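Local coordinates for dicer Related Helicase (Caenorhabditis elegans, PDB 6M6S), which binds double-stranded RNA through its zinc-containing, RIG-I-like C-terminal domain and, as a member of the RLR helicase subfamily, probably hydrolyses ATP, at residues B[111-114]-B[115-118]; B[132-135]-B[136-139]. One frame throughout, in Å; residues are numbered along the deposited sequence. Where two conformers were deposited one is given.

Contact 1 of 2, residues B[111-114]-B[115-118]. With nucleotides of chain D.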
loop_
_atom_site.group_PDB
_atom_site.type_symbol
_atom_site.label_atom_id
_atom_site.label_comp_id
_atom_site.label_asym_id
_atom_site.label_seq_id
_atom_site.Cartn_x
_atom_site.Cartn_y
_atom_site.Cartn_z
ATOM N N TRP B 111 4.019 -4.002 6.838
ATOM C CA TRP B 111 4.923 -5.168 6.840
ATOM C C TRP B 111 4.082 -6.435 6.959
ATOM O O TRP B 111 4.392 -7.479 6.390
ATOM C CB TRP B 111 6.067 -5.094 7.909
ATOM C CG TRP B 111 7.281 -4.400 7.446
ATOM C CD1 TRP B 111 7.758 -3.210 7.880
ATOM C CD2 TRP B 111 8.177 -4.862 6.465
ATOM N NE1 TRP B 111 8.913 -2.886 7.188
ATOM C CE2 TRP B 111 9.200 -3.904 6.329
ATOM C CE3 TRP B 111 8.214 -6.011 5.667
ATOM C CZ2 TRP B 111 10.240 -4.036 5.428
ATOM C CZ3 TRP B 111 9.258 -6.161 4.819
ATOM C CH2 TRP B 111 10.268 -5.157 4.683
ATOM N N SER B 112 2.983 -6.346 7.684
ATOM C CA SER B 112 2.079 -7.475 7.802
ATOM C C SER B 112 1.454 -7.977 6.492
ATOM O O SER B 112 1.171 -9.164 6.361
ATOM C CB SER B 112 1.020 -7.183 8.851
ATOM O OG SER B 112 0.475 -5.897 8.611
ATOM N N ASP B 113 1.254 -7.080 5.509
ATOM C CA ASP B 113 0.668 -7.492 4.221
ATOM C C ASP B 113 1.771 -8.140 3.351
ATOM O O ASP B 113 1.455 -9.030 2.548
ATOM C CB ASP B 113 0.119 -6.303 3.420
ATOM C CG ASP B 113 -1.149 -5.712 4.025
ATOM O OD1 ASP B 113 -1.986 -6.487 4.505
ATOM O OD2 ASP B 113 -1.292 -4.470 4.016
ATOM N N VAL B 114 3.005 -7.749 3.591
ATOM C CA VAL B 114 4.162 -8.360 2.928
ATOM C C VAL B 114 4.235 -9.843 3.290
ATOM O O VAL B 114 4.431 -10.698 2.415
ATOM C CB VAL B 114 5.468 -7.644 3.296
ATOM C CG1 VAL B 114 6.665 -8.337 2.659
ATOM C CG2 VAL B 114 5.437 -6.156 2.841
ATOM N N GLU B 115 4.096 -10.163 4.588
ATOM C CA GLU B 115 4.042 -11.594 5.027
ATOM C C GLU B 115 2.935 -12.410 4.435
ATOM O O GLU B 115 3.071 -13.608 4.127
ATOM C CB GLU B 115 3.905 -11.681 6.557
ATOM C CG GLU B 115 5.061 -11.132 7.277
ATOM C CD GLU B 115 5.020 -11.388 8.813
ATOM O OE1 GLU B 115 4.514 -10.527 9.556
ATOM O OE2 GLU B 115 5.472 -12.456 9.260
ATOM N N GLN B 116 1.768 -11.793 4.336
ATOM C CA GLN B 116 0.618 -12.459 3.830
ATOM C C GLN B 116 0.662 -12.707 2.326
ATOM O O GLN B 116 0.191 -13.730 1.858
ATOM C CB GLN B 116 -0.617 -11.633 4.158
ATOM C CG GLN B 116 -1.895 -12.391 4.014
ATOM C CD GLN B 116 -3.116 -11.613 4.533
ATOM O OE1 GLN B 116 -2.984 -10.693 5.349
ATOM N NE2 GLN B 116 -4.299 -11.978 4.049
ATOM N N ASP B 117 1.202 -11.752 1.580
ATOM C CA ASP B 117 0.982 -11.764 0.138
ATOM C C ASP B 117 2.276 -12.192 -0.573
ATOM O O ASP B 117 2.229 -12.862 -1.625
ATOM C CB ASP B 117 0.669 -10.346 -0.305
ATOM C CG ASP B 117 -0.718 -9.846 0.189
ATOM O OD1 ASP B 117 -1.508 -10.667 0.697
ATOM O OD2 ASP B 117 -0.989 -8.627 0.060
ATOM N N LEU B 118 3.436 -11.861 -0.005
ATOM C CA LEU B 118 4.656 -11.929 -0.826
ATOM C C LEU B 118 5.648 -12.982 -0.345
ATOM O O LEU B 118 6.051 -13.867 -1.111
ATOM C CB LEU B 118 5.370 -10.561 -0.906
ATOM C CG LEU B 118 4.527 -9.365 -1.435
ATOM C CD1 LEU B 118 5.347 -8.073 -1.537
ATOM C CD2 LEU B 118 3.943 -9.731 -2.831
ATOM P P C D 3 4.636 -0.934 10.617
ATOM O OP1 C D 3 4.765 -1.609 9.299
ATOM O OP2 C D 3 4.014 0.376 10.942
ATOM O "O5'" C D 3 3.844 -1.999 11.512
ATOM C "C5'" C D 3 4.143 -3.388 11.455
ATOM C "C4'" C D 3 3.601 -4.147 12.643
ATOM O "O4'" C D 3 4.215 -3.659 13.864
ATOM C "C3'" C D 3 2.121 -4.012 12.951
ATOM O "O3'" C D 3 1.243 -4.676 12.054
ATOM C "C2'" C D 3 2.067 -4.506 14.391
ATOM O "O2'" C D 3 2.217 -5.921 14.472
ATOM C "C1'" C D 3 3.340 -3.873 14.954
ATOM N N1 C D 3 3.033 -2.567 15.592
ATOM C C2 C D 3 2.572 -2.603 16.908
ATOM O O2 C D 3 2.475 -3.698 17.486
ATOM N N3 C D 3 2.248 -1.434 17.511
ATOM C C4 C D 3 2.349 -0.269 16.874
ATOM N N4 C D 3 2.015 0.844 17.550
ATOM C C5 C D 3 2.802 -0.210 15.524
ATOM C C6 C D 3 3.122 -1.373 14.922
ATOM P P G D 4 -0.264 -4.148 11.926
ATOM O OP1 G D 4 -0.800 -4.894 10.756
ATOM O OP2 G D 4 -0.315 -2.664 12.015
ATOM O "O5'" G D 4 -0.998 -4.639 13.257
ATOM C "C5'" G D 4 -0.973 -5.993 13.638
ATOM C "C4'" G D 4 -1.607 -6.172 14.987
ATOM O "O4'" G D 4 -0.799 -5.565 16.031
ATOM C "C3'" G D 4 -2.961 -5.537 15.164
ATOM O "O3'" G D 4 -3.957 -6.332 14.569
ATOM C "C2'" G D 4 -3.063 -5.436 16.679
ATOM O "O2'" G D 4 -3.249 -6.725 17.233
ATOM C "C1'" G D 4 -1.639 -5.032 17.028
ATOM N N9 G D 4 -1.449 -3.573 17.055
ATOM C C8 G D 4 -0.958 -2.748 16.062
ATOM N N7 G D 4 -0.945 -1.498 16.440
ATOM C C5 G D 4 -1.428 -1.507 17.747
ATOM C C6 G D 4 -1.633 -0.454 18.682
ATOM O O6 G D 4 -1.395 0.762 18.540
ATOM N N1 G D 4 -2.179 -0.945 19.877
ATOM C C2 G D 4 -2.475 -2.262 20.156
ATOM N N2 G D 4 -2.996 -2.547 21.371
ATOM N N3 G D 4 -2.266 -3.239 19.288
ATOM C C4 G D 4 -1.758 -2.786 18.125
#
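The short helix 111-117 of the RIG-I-type C-terminal domain lies with its N-terminal turn against the backbone of a bound RNA strand; W111 and S112 face the RNA, while V114 and E115 pack or bond on the protein side. E115 N donates to W111 O at 3.2 Å, the bond between S112 O and Q116 N is weak, and D117 N reaches D113 O at 2.9 Å. L118 N closes the last turn on V114 O. At the RNA end, S112 OG donates to OP1 of nucleotide G4 of chain D over 2.7 Å. The hydroxyl lies between the backbone N and the carbonyl carbon of its own residue (chi1 48°), which turns it out from the helix toward the phosphate. Beside it, the W111 indole meets the preceding phosphate at an edge: OP1 of nucleotide C3 of chain D lies near the ring plane, 3.7 Å from CD1. The ring itself is buried, with NE1 bonded to L90 O and Y34 stacked on it. E115 CG passes 3.8 Å from W111 O, and its extended chain takes the carboxylate to K29 and Y34. The same Y34 therefore links W111 with E115. On the inner side V114 CG1 and L118 CB make a loose apolar contact at 4.4 Å, and both side chains rest on F97 of strand 95-99. Along the outer side D113 OD1 and D117 OD2 stay 5.0 Å apart; D117 OD2 makes a salt bridge to K108, which probably eases the repulsion between the like charges. Two successive phosphates thus meet the first turn of the helix, one through a hydroxyl bond and one at an indole edge. The helix N terminus, with its partial positive charge, probably adds to the attraction for the RNA backbone, with contacts here to phosphate oxygens, not to bases.

Contact 2 of 2, residues B[132-135]-B[136-139]; sequences MLNA and LSDT
N134 and S137 meet across the second of two successive type I beta turns, M132 to A135 and N134 to S137, in the connection between helices 126-132 and 140-167. S137 N donates to N134 O at 3.1 Å; the bond is fairly straight at the hydrogen, but the donor stands well above the carbonyl plane. The backbone of the turn also brings S137 CB within 3.6 Å of N134 O. A water accepts from L136 N at 2.8 Å and donates to L133 O over a longer 3.3 Å, spanning both turns and satisfying the amide of L136. In one of the two deposited conformers of S137, chi1 of -60° sets OG beside the backbone N, where it lies 2.9 Å from the same water. D138 bends the other way: its CG is lodged between backbone N and carbonyl carbon, and chi1 52° swings the carboxylate back over the turn, where OD1 comes 3.4 Å from A135 O. These two acceptors make no bond, and OD1 is held instead by N142. A second water lies 2.7 Å from A135 O and 3.0 Å from D138 OD2, within bonding distance of both, but it cannot be assigned with certainty to donate to both. L136 is the buried member: CG sits beside the backbone N (chi1 -72°), and the extended side chain packs on W42 and on K146 and L149 of helix 140-167. A135 rests on P39. T139, the N-cap residue, caps N142 N through OG1. One direct hydrogen bond, S137 N to N134 O, closes the turn across the two segments, and the first water bridges it firmly. Outward, S137 and D138 touch a crystal neighbour and S137 takes two conformations, whereas L136 fastens the turn to the protein on its inner face.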
loop_
_atom_site.group_PDB
_atom_site.type_symbol
_atom_site.label_atom_id
_atom_site.label_comp_id
_atom_site.label_asym_id
_atom_site.label_seq_id
_atom_site.Cartn_x
_atom_site.Cartn_y
_atom_site.Cartn_z
ATOM N N MET B 132 25.723 -9.293 11.867
ATOM C CA MET B 132 25.581 -7.846 11.863
ATOM C C MET B 132 26.503 -7.142 12.873
ATOM O O MET B 132 26.644 -5.911 12.831
ATOM C CB MET B 132 24.118 -7.441 12.128
ATOM C CG MET B 132 23.193 -7.864 10.991
ATOM S SD MET B 132 23.547 -7.096 9.430
ATOM C CE MET B 132 22.962 -5.468 9.679
ATOM N N LEU B 133 27.064 -7.930 13.774
ATOM C CA LEU B 133 27.792 -7.416 14.938
ATOM C C LEU B 133 28.793 -6.307 14.583
ATOM O O LEU B 133 28.708 -5.169 15.051
ATOM C CB LEU B 133 28.554 -8.553 15.549
ATOM C CG LEU B 133 28.173 -9.059 16.931
ATOM C CD1 LEU B 133 26.731 -8.730 17.270
ATOM C CD2 LEU B 133 28.484 -10.589 17.006
ATOM N N ASN B 134 29.686 -6.630 13.677
ATOM C CA ASN B 134 30.706 -5.654 13.364
ATOM C C ASN B 134 30.606 -5.137 11.945
ATOM O O ASN B 134 31.620 -4.762 11.344
ATOM C CB ASN B 134 32.078 -6.264 13.606
ATOM C CG ASN B 134 32.257 -6.764 15.030
ATOM O OD1 ASN B 134 32.579 -7.926 15.254
ATOM N ND2 ASN B 134 32.016 -5.894 16.000
ATOM N N ALA B 135 29.373 -5.069 11.447
ATOM C CA ALA B 135 29.094 -4.695 10.085
ATOM C C ALA B 135 29.485 -3.258 9.789
ATOM O O ALA B 135 29.623 -2.911 8.601
ATOM C CB ALA B 135 27.597 -4.909 9.775
ATOM N N LEU B 136 29.621 -2.424 10.829
ATOM C CA LEU B 136 29.959 -1.002 10.626
ATOM C C LEU B 136 31.401 -0.697 11.006
ATOM O O LEU B 136 31.802 0.470 11.049
ATOM C CB LEU B 136 29.002 -0.058 11.374
ATOM C CG LEU B 136 27.606 -0.016 10.715
ATOM C CD1 LEU B 136 26.754 0.912 11.535
ATOM C CD2 LEU B 136 27.648 0.545 9.316
ATOM N N SER B 137 32.197 -1.712 11.312
ATOM C CA SER B 137 33.511 -1.457 11.909
ATOM C C SER B 137 34.704 -1.583 10.963
ATOM O O SER B 137 35.853 -1.571 11.439
ATOM C CB SER B 137 33.701 -2.378 13.114
ATOM O OG SER B 137 32.681 -2.125 14.079
ATOM N N ASP B 138 34.446 -1.712 9.665
ATOM C CA ASP B 138 35.524 -2.178 8.778
ATOM C C ASP B 138 36.100 -1.166 7.772
ATOM O O ASP B 138 37.163 -1.413 7.224
ATOM C CB ASP B 138 34.970 -3.376 7.977
ATOM C CG ASP B 138 33.607 -3.060 7.249
ATOM O OD1 ASP B 138 32.794 -2.132 7.626
ATOM O OD2 ASP B 138 33.298 -3.793 6.274
ATOM N N THR B 139 35.346 -0.110 7.453
ATOM C CA THR B 139 35.795 0.948 6.511
ATOM C C THR B 139 35.581 2.379 7.055
ATOM O O THR B 139 34.783 2.554 7.985
ATOM C CB THR B 139 35.000 0.858 5.181
ATOM O OG1 THR B 139 33.620 1.215 5.383
ATOM C CG2 THR B 139 35.087 -0.592 4.642
HETATM O O HOH W 1 29.885 -2.484 13.566
HETATM O O HOH W 2 30.432 -4.701 6.741
#

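Following the chain from its N terminus, most of the beta strands and the zinc-binding cysteines come first, and strand 104-106 precedes contact 1. Contact 1 spans one short helix and its exit and closes no loop. Past strand 122-123 and helix 126-132, contact 2 closes only the tight turns that lead into the long helix 140-167. The two are in series, neither nested nor crossed, with centres 30 Å apart on opposite sides of the chain's centre and no touch between them. Contact 1 joins the RNA backbone to strand 95-99, whereas contact 2, about 16 Å from the nucleic acid at its nearest atom, ties the loop region of P39 and W42 to the C-terminal helix.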